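Local coordinates for foldase protein PrsA (Streptococcus pneumoniae, PDB 5TVL) that probably assists the folding of secreted proteins outside the cell membrane as a lipoprotein of the parvulin-type peptidyl-prolyl cis-trans isomerase family, at residues A27-V30 / L31-M34; M34-Q37 / K38-K42; A102-D106 / E107-K111; V92-A95 / V96-A100; I125-N129 / E130-K134. All blocks are in the same frame, centred on the assembly; numbering follows the deposited sequence.

Contact 1: A27-V30 / L31-M34; sequences AQQV and LLNM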
loop_
_atom_site.group_PDB
_atom_site.type_symbol
_atom_site.label_atom_id
_atom_site.label_comp_id
_atom_site.label_asym_id
_atom_site.label_seq_id
_atom_site.Cartn_x
_atom_site.Cartn_y
_atom_site.Cartn_z
ATOM N N ALA A 27 -2.724 27.806 2.131
ATOM C CA ALA A 27 -3.825 28.555 1.518
ATOM C C ALA A 27 -3.973 28.276 0.017
ATOM O O ALA A 27 -5.088 28.233 -0.503
ATOM C CB ALA A 27 -3.642 30.046 1.757
ATOM N N GLN A 28 -2.855 28.086 -0.675
ATOM C CA GLN A 28 -2.892 27.718 -2.090
ATOM C C GLN A 28 -3.524 26.335 -2.313
ATOM O O GLN A 28 -4.184 26.112 -3.327
ATOM C CB GLN A 28 -1.490 27.775 -2.697
ATOM C CG GLN A 28 -0.924 29.187 -2.766
ATOM C CD GLN A 28 0.544 29.232 -3.139
ATOM O OE1 GLN A 28 1.213 28.202 -3.230
ATOM N NE2 GLN A 28 1.055 30.438 -3.357
ATOM N N GLN A 29 -3.317 25.427 -1.359
ATOM C CA GLN A 29 -3.957 24.106 -1.358
ATOM C C GLN A 29 -5.479 24.205 -1.153
ATOM O O GLN A 29 -6.235 23.399 -1.700
ATOM C CB GLN A 29 -3.329 23.213 -0.272
ATOM C CG GLN A 29 -3.626 21.720 -0.397
ATOM C CD GLN A 29 -2.999 21.065 -1.630
ATOM O OE1 GLN A 29 -1.871 21.385 -2.021
ATOM N NE2 GLN A 29 -3.728 20.132 -2.241
ATOM N N VAL A 30 -5.919 25.183 -0.360
ATOM C CA VAL A 30 -7.348 25.421 -0.129
ATOM C C VAL A 30 -8.078 25.862 -1.404
ATOM O O VAL A 30 -9.199 25.412 -1.645
ATOM C CB VAL A 30 -7.578 26.424 1.032
ATOM C CG1 VAL A 30 -9.023 26.909 1.094
ATOM C CG2 VAL A 30 -7.190 25.775 2.354
ATOM N N LEU A 31 -7.462 26.727 -2.211
ATOM C CA LEU A 31 -8.058 27.126 -3.495
ATOM C C LEU A 31 -8.083 25.956 -4.476
ATOM O O LEU A 31 -9.045 25.800 -5.238
ATOM C CB LEU A 31 -7.313 28.299 -4.131
ATOM C CG LEU A 31 -8.002 28.930 -5.353
ATOM C CD1 LEU A 31 -9.228 29.729 -4.939
ATOM C CD2 LEU A 31 -7.030 29.811 -6.119
ATOM N N LEU A 32 -7.016 25.156 -4.463
ATOM C CA LEU A 32 -6.934 23.949 -5.278
ATOM C C LEU A 32 -8.040 22.963 -4.911
ATOM O O LEU A 32 -8.664 22.380 -5.794
ATOM C CB LEU A 32 -5.570 23.283 -5.109
ATOM C CG LEU A 32 -5.282 22.028 -5.941
ATOM C CD1 LEU A 32 -5.302 22.365 -7.426
ATOM C CD2 LEU A 32 -3.946 21.413 -5.535
ATOM N N ASN A 33 -8.278 22.794 -3.613
ATOM C CA ASN A 33 -9.315 21.882 -3.124
ATOM C C ASN A 33 -10.732 22.385 -3.350
ATOM O O ASN A 33 -11.639 21.582 -3.558
ATOM C CB ASN A 33 -9.099 21.578 -1.642
ATOM C CG ASN A 33 -7.871 20.732 -1.403
ATOM O OD1 ASN A 33 -7.142 20.387 -2.337
ATOM N ND2 ASN A 33 -7.632 20.391 -0.149
ATOM N N MET A 34 -10.919 23.702 -3.291
ATOM C CA MET A 34 -12.189 24.328 -3.682
ATOM C C MET A 34 -12.466 24.150 -5.174
ATOM O O MET A 34 -13.618 23.981 -5.569
ATOM C CB MET A 34 -12.201 25.825 -3.337
ATOM C CG MET A 34 -12.357 26.140 -1.856
ATOM S SD MET A 34 -12.052 27.886 -1.504
ATOM C CE MET A 34 -13.528 28.632 -2.196
#
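Gln-29 and Asn-33, one helical turn apart, are joined through both backbone and side chains. Four i to i+4 backbone hydrogen bonds cross the contact; the one from Asn-33 N to Gln-29 O measures 2.9 Å, and Met-34 N to Val-30 O is the same length. Among side chains the polar link is slight: Gln-29 NE2 gives a weak hydrogen bond to Asn-33 OD1 at 3.4 Å, with the two amide planes 73° apart. The bend at chi2 of Gln-29 (67°) brings its amide over Leu-32 and toward Asn-33, and Gln-29 NE2 also lies 3.5 Å from Leu-32 CD2. Apolar contact comes from Val-30, whose CG1 stands 4.1 Å from Met-34 SD. Leu-32 packs on Ile-268 and Phe-269 of helix 266-270, while Leu-31 and Met-34 meet Phe-17 and Gln-20, both of the second subunit. This is regular alpha-helical i to i+4 pairing, in helix 25-44, with one face given to helix 266-270 of the same chain and another to a neighbouring subunit.

Contact 2: M34-Q37 / K38-K42; sequences MTIQ and KVFEK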
loop_
_atom_site.group_PDB
_atom_site.type_symbol
_atom_site.label_atom_id
_atom_site.label_comp_id
_atom_site.label_asym_id
_atom_site.label_seq_id
_atom_site.Cartn_x
_atom_site.Cartn_y
_atom_site.Cartn_z
ATOM N N MET A 34 -10.919 23.702 -3.291
ATOM C CA MET A 34 -12.189 24.328 -3.682
ATOM C C MET A 34 -12.466 24.150 -5.174
ATOM O O MET A 34 -13.618 23.981 -5.569
ATOM C CB MET A 34 -12.201 25.825 -3.337
ATOM C CG MET A 34 -12.357 26.140 -1.856
ATOM S SD MET A 34 -12.052 27.886 -1.504
ATOM C CE MET A 34 -13.528 28.632 -2.196
ATOM N N THR A 35 -11.413 24.199 -5.993
ATOM C CA THR A 35 -11.532 23.983 -7.440
ATOM C C THR A 35 -11.909 22.541 -7.782
ATOM O O THR A 35 -12.807 22.306 -8.592
ATOM C CB THR A 35 -10.230 24.359 -8.170
ATOM O OG1 THR A 35 -9.886 25.711 -7.844
ATOM C CG2 THR A 35 -10.394 24.243 -9.679
ATOM N N ILE A 36 -11.217 21.593 -7.159
ATOM C CA ILE A 36 -11.518 20.167 -7.310
ATOM C C ILE A 36 -12.964 19.885 -6.886
ATOM O O ILE A 36 -13.688 19.194 -7.605
ATOM C CB ILE A 36 -10.512 19.282 -6.521
ATOM C CG1 ILE A 36 -9.130 19.342 -7.187
ATOM C CG2 ILE A 36 -10.985 17.832 -6.438
ATOM C CD1 ILE A 36 -7.994 18.868 -6.308
ATOM N N GLN A 37 -13.388 20.438 -5.746
ATOM C CA GLN A 37 -14.763 20.255 -5.263
ATOM C C GLN A 37 -15.811 20.684 -6.282
ATOM O O GLN A 37 -16.757 19.940 -6.533
ATOM C CB GLN A 37 -15.007 21.010 -3.952
ATOM C CG GLN A 37 -16.482 21.108 -3.571
ATOM C CD GLN A 37 -16.710 21.430 -2.116
ATOM O OE1 GLN A 37 -17.609 20.870 -1.490
ATOM N NE2 GLN A 37 -15.909 22.338 -1.569
ATOM N N LYS A 38 -15.649 21.886 -6.839
ATOM C CA LYS A 38 -16.626 22.447 -7.792
ATOM C C LYS A 38 -16.751 21.646 -9.094
ATOM O O LYS A 38 -17.861 21.444 -9.596
ATOM C CB LYS A 38 -16.308 23.912 -8.124
ATOM C CG LYS A 38 -16.817 24.907 -7.093
ATOM C CD LYS A 38 -16.777 26.325 -7.639
ATOM C CE LYS A 38 -17.290 27.331 -6.622
ATOM N NZ LYS A 38 -18.766 27.260 -6.436
ATOM N N VAL A 39 -15.617 21.202 -9.630
ATOM C CA VAL A 39 -15.600 20.429 -10.874
ATOM C C VAL A 39 -16.209 19.036 -10.664
ATOM O O VAL A 39 -17.027 18.592 -11.473
ATOM C CB VAL A 39 -14.170 20.329 -11.464
ATOM C CG1 VAL A 39 -14.120 19.369 -12.648
ATOM C CG2 VAL A 39 -13.675 21.706 -11.889
ATOM N N PHE A 40 -15.808 18.361 -9.588
ATOM C CA PHE A 40 -16.299 17.007 -9.295
ATOM C C PHE A 40 -17.758 16.979 -8.838
ATOM O O PHE A 40 -18.430 15.958 -9.001
ATOM C CB PHE A 40 -15.385 16.272 -8.299
ATOM C CG PHE A 40 -14.206 15.602 -8.955
ATOM C CD1 PHE A 40 -13.087 16.341 -9.335
ATOM C CD2 PHE A 40 -14.224 14.235 -9.225
ATOM C CE1 PHE A 40 -12.006 15.726 -9.952
ATOM C CE2 PHE A 40 -13.147 13.618 -9.845
ATOM C CZ PHE A 40 -12.037 14.362 -10.208
ATOM N N GLU A 41 -18.249 18.091 -8.290
ATOM C CA GLU A 41 -19.675 18.239 -7.989
ATOM C C GLU A 41 -20.501 18.396 -9.270
ATOM O O GLU A 41 -21.548 17.769 -9.413
ATOM C CB GLU A 41 -19.913 19.435 -7.064
ATOM C CG GLU A 41 -21.312 19.506 -6.465
ATOM C CD GLU A 41 -21.642 18.303 -5.599
ATOM O OE1 GLU A 41 -20.772 17.875 -4.805
ATOM O OE2 GLU A 41 -22.773 17.784 -5.715
ATOM N N LYS A 42 -20.026 19.234 -10.191
ATOM C CA LYS A 42 -20.707 19.472 -11.471
ATOM C C LYS A 42 -20.851 18.179 -12.280
ATOM O O LYS A 42 -21.917 17.903 -12.825
ATOM C CB LYS A 42 -19.953 20.528 -12.298
ATOM C CG LYS A 42 -20.735 21.121 -13.465
ATOM C CD LYS A 42 -21.776 22.130 -12.996
ATOM C CE LYS A 42 -22.715 22.554 -14.120
ATOM N NZ LYS A 42 -22.040 23.389 -15.151
#
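Ile-36 and Phe-40 make an i to i+4 apolar contact along one face of the alpha helix 25-44, which packs in the helical part of the chain against helices 79-102 and 242-255. The two side chains lie side by side and point the same way, and the touch is made by Ile-36 CG2 against Phe-40 CD1 at 3.9 Å. In Ile-36 a chi1 of -70° sets CG1 opposite the carbonyl carbon, leaving CG2 opposite the backbone N. The ring has a second neighbour in the backbone: Ile-36 O sits at its edge, near the ring plane, 3.4 Å from Phe-40 CD1. The same oxygen accepts from Phe-40 N at 3.0 Å in a nearly straight bond (166°), so one carbonyl meets both the amide and the ring edge of Phe-40. Beyond this pair, Phe-40 reaches Ala-95 of helix 79-102 and Glu-252 of helix 242-255, while Ile-36 rests on Ile-249. Glu-41 touches Leu-91 of helix 79-102, and its OE1 forms a salt bridge with Arg-87 of the same helix. On the side of Thr-35 and Lys-38 the helix meets the second subunit, where Thr-35 packs on Ile-12 of that subunit. Val-39 N donates to Thr-35 O at 3.2 Å, and Val-39 CG2 lies 3.5 Å from that same oxygen.

Contact 3: A102-D106 / E107-K111; sequences AELTD and EAYKK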
loop_
_atom_site.group_PDB
_atom_site.type_symbol
_atom_site.label_atom_id
_atom_site.label_comp_id
_atom_site.label_asym_id
_atom_site.label_seq_id
_atom_site.Cartn_x
_atom_site.Cartn_y
_atom_site.Cartn_z
ATOM N N ALA A 102 -13.418 1.358 -17.320
ATOM C CA ALA A 102 -13.335 1.657 -18.758
ATOM C C ALA A 102 -11.995 1.268 -19.396
ATOM O O ALA A 102 -11.951 0.964 -20.586
ATOM C CB ALA A 102 -13.614 3.134 -19.004
ATOM N N GLU A 103 -10.917 1.292 -18.611
ATOM C CA GLU A 103 -9.569 0.938 -19.091
ATOM C C GLU A 103 -9.179 -0.537 -18.871
ATOM O O GLU A 103 -8.064 -0.932 -19.228
ATOM C CB GLU A 103 -8.521 1.870 -18.458
ATOM C CG GLU A 103 -8.583 3.298 -18.990
ATOM C CD GLU A 103 -7.621 4.257 -18.305
ATOM O OE1 GLU A 103 -6.813 3.818 -17.455
ATOM O OE2 GLU A 103 -7.671 5.465 -18.624
ATOM N N LEU A 104 -10.077 -1.347 -18.300
ATOM C CA LEU A 104 -9.835 -2.791 -18.159
ATOM C C LEU A 104 -9.617 -3.427 -19.531
ATOM O O LEU A 104 -10.487 -3.342 -20.402
ATOM C CB LEU A 104 -11.006 -3.505 -17.469
ATOM C CG LEU A 104 -11.199 -3.344 -15.961
ATOM C CD1 LEU A 104 -12.524 -3.965 -15.548
ATOM C CD2 LEU A 104 -10.052 -3.960 -15.176
ATOM N N THR A 105 -8.448 -4.038 -19.713
ATOM C CA THR A 105 -8.132 -4.811 -20.911
ATOM C C THR A 105 -8.274 -6.300 -20.609
ATOM O O THR A 105 -8.419 -6.703 -19.450
ATOM C CB THR A 105 -6.695 -4.534 -21.400
ATOM O OG1 THR A 105 -5.757 -4.895 -20.378
ATOM C CG2 THR A 105 -6.520 -3.061 -21.754
ATOM N N ASP A 106 -8.226 -7.107 -21.664
ATOM C CA ASP A 106 -8.272 -8.564 -21.534
ATOM C C ASP A 106 -6.967 -9.099 -20.930
ATOM O O ASP A 106 -6.995 -10.022 -20.118
ATOM C CB ASP A 106 -8.572 -9.222 -22.888
ATOM C CG ASP A 106 -9.948 -8.843 -23.433
ATOM O OD1 ASP A 106 -10.283 -7.640 -23.408
ATOM O OD2 ASP A 106 -10.692 -9.743 -23.885
ATOM N N GLU A 107 -5.836 -8.506 -21.318
ATOM C CA GLU A 107 -4.527 -8.825 -20.718
ATOM C C GLU A 107 -4.447 -8.573 -19.205
ATOM O O GLU A 107 -3.786 -9.326 -18.487
ATOM C CB GLU A 107 -3.403 -8.049 -21.421
ATOM C CG GLU A 107 -2.994 -8.638 -22.759
ATOM C CD GLU A 107 -2.338 -10.006 -22.631
ATOM O OE1 GLU A 107 -1.451 -10.175 -21.765
ATOM O OE2 GLU A 107 -2.715 -10.918 -23.395
ATOM N N ALA A 108 -5.100 -7.513 -18.731
ATOM C CA ALA A 108 -5.204 -7.248 -17.294
ATOM C C ALA A 108 -5.979 -8.370 -16.605
ATOM O O ALA A 108 -5.536 -8.903 -15.586
ATOM C CB ALA A 108 -5.877 -5.905 -17.041
ATOM N N TYR A 109 -7.131 -8.717 -17.176
ATOM C CA TYR A 109 -7.943 -9.844 -16.696
ATOM C C TYR A 109 -7.200 -11.177 -16.771
ATOM O O TYR A 109 -7.329 -12.006 -15.870
ATOM C CB TYR A 109 -9.253 -9.962 -17.487
ATOM C CG TYR A 109 -10.434 -9.209 -16.908
ATOM C CD1 TYR A 109 -11.020 -9.611 -15.705
ATOM C CD2 TYR A 109 -11.001 -8.125 -17.585
ATOM C CE1 TYR A 109 -12.118 -8.941 -15.182
ATOM C CE2 TYR A 109 -12.098 -7.448 -17.070
ATOM C CZ TYR A 109 -12.656 -7.860 -15.870
ATOM O OH TYR A 109 -13.746 -7.192 -15.360
ATOM N N LYS A 110 -6.441 -11.374 -17.849
ATOM C CA LYS A 110 -5.694 -12.616 -18.084
ATOM C C LYS A 110 -4.571 -12.794 -17.071
ATOM O O LYS A 110 -4.399 -13.877 -16.507
ATOM C CB LYS A 110 -5.117 -12.619 -19.501
ATOM C CG LYS A 110 -4.465 -13.920 -19.935
ATOM C CD LYS A 110 -4.122 -13.867 -21.414
ATOM C CE LYS A 110 -3.354 -15.101 -21.857
ATOM N NZ LYS A 110 -2.779 -14.930 -23.218
ATOM N N LYS A 111 -3.809 -11.721 -16.863
ATOM C CA LYS A 111 -2.716 -11.684 -15.887
ATOM C C LYS A 111 -3.238 -11.919 -14.471
ATOM O O LYS A 111 -2.640 -12.673 -13.707
ATOM C CB LYS A 111 -1.985 -10.337 -15.976
ATOM C CG LYS A 111 -0.708 -10.230 -15.153
ATOM C CD LYS A 111 0.192 -9.122 -15.689
ATOM C CE LYS A 111 1.408 -8.888 -14.805
ATOM N NZ LYS A 111 1.088 -8.083 -13.592
#
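With chi1 at 60°, Thr-105 OG1 is held between its own backbone N and carbonyl carbon, which aims the hydroxyl oxygen at Ala-108 across the first turn; chi1 of -91° in Tyr-109 lets its ring extend back to Leu-104. Thr-105 OG1 accepts a hydrogen bond from Ala-108 N at 3.2 Å (N-H...O 153°) and also lies 3.5 Å from Ala-108 CB. Thr-105 O takes a weak bond from Tyr-109 N, and Asp-106 O receives Lys-110 N at 2.7 Å. The apolar contact is Leu-104 CD1 to Tyr-109 CE2, 3.8 Å, the two side chains crossing at a slant; the same methyl lies 3.5 Å from Tyr-109 OH. Both residues also reach helix 227-239, Leu-104 through Ile-234 and Tyr-109 through Lys-231, and the Tyr-109 ring has a cation-pi partner in Lys-227. Asp-106 O is shared with Gln-74 NE2 of the fourth subunit, so this carbonyl takes one hydrogen bond from within the helix and another from a neighbouring chain. The arrangement is a threonine N-cap, with OG1 taking up an amide of the first turn where the chain leaves helix 79-102 and enters helix 106-115.

Contact 4: V92-A95 / V96-A100; sequences VELA and VKKVA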
loop_
_atom_site.group_PDB
_atom_site.type_symbol
_atom_site.label_atom_id
_atom_site.label_comp_id
_atom_site.label_asym_id
_atom_site.label_seq_id
_atom_site.Cartn_x
_atom_site.Cartn_y
_atom_site.Cartn_z
ATOM N N VAL A 92 -14.501 11.764 -6.119
ATOM C CA VAL A 92 -13.236 11.456 -6.795
ATOM C C VAL A 92 -13.088 9.939 -6.986
ATOM O O VAL A 92 -12.889 9.471 -8.114
ATOM C CB VAL A 92 -12.021 12.056 -6.036
ATOM C CG1 VAL A 92 -10.695 11.524 -6.575
ATOM C CG2 VAL A 92 -12.049 13.580 -6.120
ATOM N N GLU A 93 -13.190 9.179 -5.897
ATOM C CA GLU A 93 -13.036 7.722 -5.971
ATOM C C GLU A 93 -14.127 7.064 -6.830
ATOM O O GLU A 93 -13.879 6.047 -7.471
ATOM C CB GLU A 93 -12.969 7.098 -4.569
ATOM C CG GLU A 93 -14.289 7.040 -3.811
ATOM C CD GLU A 93 -14.117 6.705 -2.338
ATOM O OE1 GLU A 93 -13.237 7.302 -1.677
ATOM O OE2 GLU A 93 -14.879 5.853 -1.830
ATOM N N LEU A 94 -15.319 7.661 -6.844
ATOM C CA LEU A 94 -16.392 7.278 -7.775
ATOM C C LEU A 94 -15.949 7.457 -9.231
ATOM O O LEU A 94 -16.111 6.546 -10.042
ATOM C CB LEU A 94 -17.660 8.094 -7.481
ATOM C CG LEU A 94 -18.982 7.869 -8.232
ATOM C CD1 LEU A 94 -20.147 8.352 -7.370
ATOM C CD2 LEU A 94 -19.017 8.557 -9.594
ATOM N N ALA A 95 -15.386 8.619 -9.548
ATOM C CA ALA A 95 -14.855 8.898 -10.890
ATOM C C ALA A 95 -13.681 7.985 -11.278
ATOM O O ALA A 95 -13.574 7.569 -12.434
ATOM C CB ALA A 95 -14.436 10.356 -11.000
ATOM N N VAL A 96 -12.811 7.684 -10.314
ATOM C CA VAL A 96 -11.644 6.809 -10.534
ATOM C C VAL A 96 -12.062 5.352 -10.811
ATOM O O VAL A 96 -11.404 4.656 -11.594
ATOM C CB VAL A 96 -10.641 6.899 -9.345
ATOM C CG1 VAL A 96 -9.547 5.839 -9.430
ATOM C CG2 VAL A 96 -10.006 8.288 -9.287
ATOM N N LYS A 97 -13.149 4.902 -10.186
ATOM C CA LYS A 97 -13.698 3.563 -10.448
ATOM C C LYS A 97 -14.224 3.420 -11.883
ATOM O O LYS A 97 -14.053 2.368 -12.487
ATOM C CB LYS A 97 -14.805 3.224 -9.442
ATOM C CG LYS A 97 -15.240 1.762 -9.417
ATOM C CD LYS A 97 -16.403 1.565 -8.451
ATOM C CE LYS A 97 -16.965 0.152 -8.480
ATOM N NZ LYS A 97 -16.153 -0.806 -7.686
ATOM N N LYS A 98 -14.854 4.468 -12.420
ATOM C CA LYS A 98 -15.381 4.448 -13.800
ATOM C C LYS A 98 -14.290 4.322 -14.860
ATOM O O LYS A 98 -14.421 3.523 -15.794
ATOM C CB LYS A 98 -16.196 5.710 -14.112
ATOM C CG LYS A 98 -17.541 5.782 -13.421
ATOM C CD LYS A 98 -18.411 6.848 -14.062
ATOM C CE LYS A 98 -19.733 7.009 -13.332
ATOM N NZ LYS A 98 -20.589 8.058 -13.956
ATOM N N VAL A 99 -13.234 5.126 -14.726
ATOM C CA VAL A 99 -12.140 5.136 -15.706
ATOM C C VAL A 99 -11.321 3.842 -15.602
ATOM O O VAL A 99 -10.874 3.308 -16.622
ATOM C CB VAL A 99 -11.244 6.397 -15.572
ATOM C CG1 VAL A 99 -10.080 6.352 -16.559
ATOM C CG2 VAL A 99 -12.066 7.661 -15.801
ATOM N N ALA A 100 -11.140 3.337 -14.380
ATOM C CA ALA A 100 -10.484 2.043 -14.160
ATOM C C ALA A 100 -11.271 0.901 -14.807
ATOM O O ALA A 100 -10.681 0.037 -15.448
ATOM C CB ALA A 100 -10.301 1.784 -12.671
#
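Lys-98 and Leu-94 run beside each other on helix 79-102, one turn apart and pointing the same way. From its start, Lys-98 CB lies 3.6 Å from Ala-95 O, and the next carbon, CG, is 3.7 Å from Leu-94 O. Chi1 of -72° puts CG beside the backbone N, and the extended chain then carries CE up to Leu-94 CD2, at 4.1 Å. This is loose methylene-to-methyl packing. At the tip, NZ continues to Glu-47 in a salt bridge, so the apolar length of the lysine lies along the leucine while its charge is met by a residue outside the helix. The pair is an i to i+4 side-chain contact on an alpha helix that packs between helices 25-44, 227-239 and 242-255, and whose backbone bonds are uneven here. Val-96 N to Val-92 O measures 2.8 Å, whereas Lys-98 N to Leu-94 O, at 3.4 Å, is weak, as is the following bond from Val-99 N to Ala-95 O. On another face Val-96 CG2 lies 3.3 Å from Val-92 O and 4.3 Å from Val-92 CG1. These two valines both pack on Val-245 of helix 242-255, and Val-92 also touches Phe-40 of helix 25-44. Ala-95, whose small side chain is buried, meets Phe-40 and Tyr-44 of that helix, and Lys-97 lies against Leu-235 of helix 227-239.

Contact 5: I125-N129 / E130-K134; sequences IRLNN and EDKAK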
loop_
_atom_site.group_PDB
_atom_site.type_symbol
_atom_site.label_atom_id
_atom_site.label_comp_id
_atom_site.label_asym_id
_atom_site.label_seq_id
_atom_site.Cartn_x
_atom_site.Cartn_y
_atom_site.Cartn_z
ATOM N N ILE A 125 -3.386 -21.107 13.542
ATOM C CA ILE A 125 -3.092 -20.913 14.969
ATOM C C ILE A 125 -2.027 -19.815 15.106
ATOM O O ILE A 125 -0.840 -20.070 14.889
ATOM C CB ILE A 125 -2.598 -22.222 15.648
ATOM C CG1 ILE A 125 -3.573 -23.375 15.381
ATOM C CG2 ILE A 125 -2.422 -22.021 17.154
ATOM C CD1 ILE A 125 -3.144 -24.709 15.954
ATOM N N ARG A 126 -2.457 -18.601 15.456
ATOM C CA ARG A 126 -1.535 -17.483 15.705
ATOM C C ARG A 126 -0.975 -17.557 17.132
ATOM O O ARG A 126 -1.701 -17.886 18.072
ATOM C CB ARG A 126 -2.233 -16.142 15.477
ATOM C CG ARG A 126 -1.280 -14.961 15.366
ATOM C CD ARG A 126 -2.018 -13.678 15.011
ATOM N NE ARG A 126 -2.868 -13.204 16.103
ATOM C CZ ARG A 126 -3.637 -12.114 16.057
ATOM N NH1 ARG A 126 -3.683 -11.351 14.965
ATOM N NH2 ARG A 126 -4.370 -11.783 17.117
ATOM N N LEU A 127 0.313 -17.245 17.281
ATOM C CA LEU A 127 1.026 -17.345 18.561
ATOM C C LEU A 127 1.953 -16.145 18.773
ATOM O O LEU A 127 2.467 -15.568 17.810
ATOM C CB LEU A 127 1.837 -18.641 18.596
ATOM C CG LEU A 127 1.017 -19.928 18.789
ATOM C CD1 LEU A 127 1.376 -20.985 17.752
ATOM C CD2 LEU A 127 1.160 -20.471 20.204
ATOM N N ASN A 128 2.160 -15.779 20.038
ATOM C CA ASN A 128 3.022 -14.651 20.407
ATOM C C ASN A 128 4.478 -15.074 20.565
ATOM O O ASN A 128 5.372 -14.377 20.098
ATOM C CB ASN A 128 2.527 -13.987 21.698
ATOM C CG ASN A 128 1.178 -13.315 21.523
ATOM O OD1 ASN A 128 0.341 -13.776 20.747
ATOM N ND2 ASN A 128 0.962 -12.215 22.238
ATOM N N ASN A 129 4.707 -16.207 21.225
ATOM C CA ASN A 129 6.054 -16.720 21.485
ATOM C C ASN A 129 6.490 -17.654 20.354
ATOM O O ASN A 129 5.664 -18.382 19.799
ATOM C CB ASN A 129 6.064 -17.468 22.827
ATOM C CG ASN A 129 7.462 -17.635 23.411
ATOM O OD1 ASN A 129 8.460 -17.693 22.690
ATOM N ND2 ASN A 129 7.533 -17.726 24.735
ATOM N N GLU A 130 7.783 -17.633 20.021
ATOM C CA GLU A 130 8.345 -18.569 19.039
ATOM C C GLU A 130 8.513 -19.974 19.620
ATOM O O GLU A 130 8.194 -20.957 18.946
ATOM C CB GLU A 130 9.691 -18.084 18.491
ATOM C CG GLU A 130 10.295 -19.044 17.466
ATOM C CD GLU A 130 11.246 -18.377 16.497
ATOM O OE1 GLU A 130 12.149 -17.650 16.958
ATOM O OE2 GLU A 130 11.095 -18.591 15.275
ATOM N N ASP A 131 9.030 -20.067 20.848
ATOM C CA ASP A 131 9.225 -21.365 21.517
ATOM C C ASP A 131 7.909 -22.105 21.781
ATOM O O ASP A 131 7.877 -23.336 21.724
ATOM C CB ASP A 131 10.010 -21.209 22.832
ATOM C CG ASP A 131 11.499 -20.935 22.616
ATOM O OD1 ASP A 131 12.015 -21.106 21.486
ATOM O OD2 ASP A 131 12.163 -20.553 23.601
ATOM N N LYS A 132 6.838 -21.363 22.067
ATOM C CA LYS A 132 5.500 -21.954 22.208
ATOM C C LYS A 132 4.942 -22.446 20.864
ATOM O O LYS A 132 4.214 -23.441 20.828
ATOM C CB LYS A 132 4.521 -20.967 22.856
ATOM C CG LYS A 132 3.277 -21.628 23.432
ATOM C CD LYS A 132 2.225 -20.606 23.822
ATOM C CE LYS A 132 0.941 -21.289 24.263
ATOM N NZ LYS A 132 -0.133 -20.311 24.584
ATOM N N ALA A 133 5.270 -21.750 19.774
ATOM C CA ALA A 133 4.887 -22.179 18.421
ATOM C C ALA A 133 5.604 -23.458 17.982
ATOM O O ALA A 133 5.010 -24.289 17.294
ATOM C CB ALA A 133 5.135 -21.067 17.414
ATOM N N LYS A 134 6.872 -23.605 18.369
ATOM C CA LYS A 134 7.620 -24.853 18.149
ATOM C C LYS A 134 7.041 -26.030 18.946
ATOM O O LYS A 134 7.070 -27.174 18.478
ATOM C CB LYS A 134 9.102 -24.667 18.494
ATOM C CG LYS A 134 9.849 -23.746 17.537
ATOM C CD LYS A 134 11.354 -23.788 17.766
ATOM C CE LYS A 134 12.114 -23.123 16.627
ATOM N NZ LYS A 134 13.575 -23.414 16.678
#
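The chain leaves the weakly bonded end of strand 120-127 in extended form at Leu-127 (phi/psi -139°/150°), turns at Asn-128, and enters helix 130-139 with Asn-129 as its N-cap, a beta-to-alpha connection within the PpiC-type rotamase domain. Asn-129 OD1 accepts from Asp-131 N at 3.1 Å. The bond is bent, 141° at the hydrogen, and the donor stands well above the amide carbonyl plane of the side chain. A first torsion of -161° swings CG of Asn-129 to the side opposite its backbone N, putting the amide oxygen over the opening turn. Asn-129 O is also used, taking a weak backbone bond from Ala-133 N. Nearby, Asn-129 CB touches Lys-132 CB at 3.8 Å. The apolar contact between strand and helix is made by the two methyls of Leu-127, a buried residue. Its backbone pairs with Tyr-208 of strand 207-216, the same residue on which Glu-130 packs. The Leu-127 and Lys-132 side chains cross at about a right angle, with Leu-127 CD2 3.8 Å from Lys-132 CD. The other methyl, Leu-127 CD1, rests against the first turn of the helix, 3.8 Å from both Ala-133 CA and Ala-133 CB.

Contacts 1 and 2 are successive stretches of helix 25-44 that share Met-34, their centres 11 Å apart, and both face the second subunit. Contact 2 is also tied to contact 4, where Phe-40 CE2 lies 3.7 Å from Ala-95 CB, so helices 25-44 and 79-102 pack directly. Contact 3 follows contact 4 in the sequence, 16 Å away between centres, at the bend into helix 106-115. Contacts 1 and 3 do not touch, yet both meet the third subunit. Contact 5 stands apart in the peptidyl-prolyl isomerase domain: its centre is about 43 Å from that of contact 4 and about 51 Å from that of contact 1, on the opposite side of the chain's centre from both.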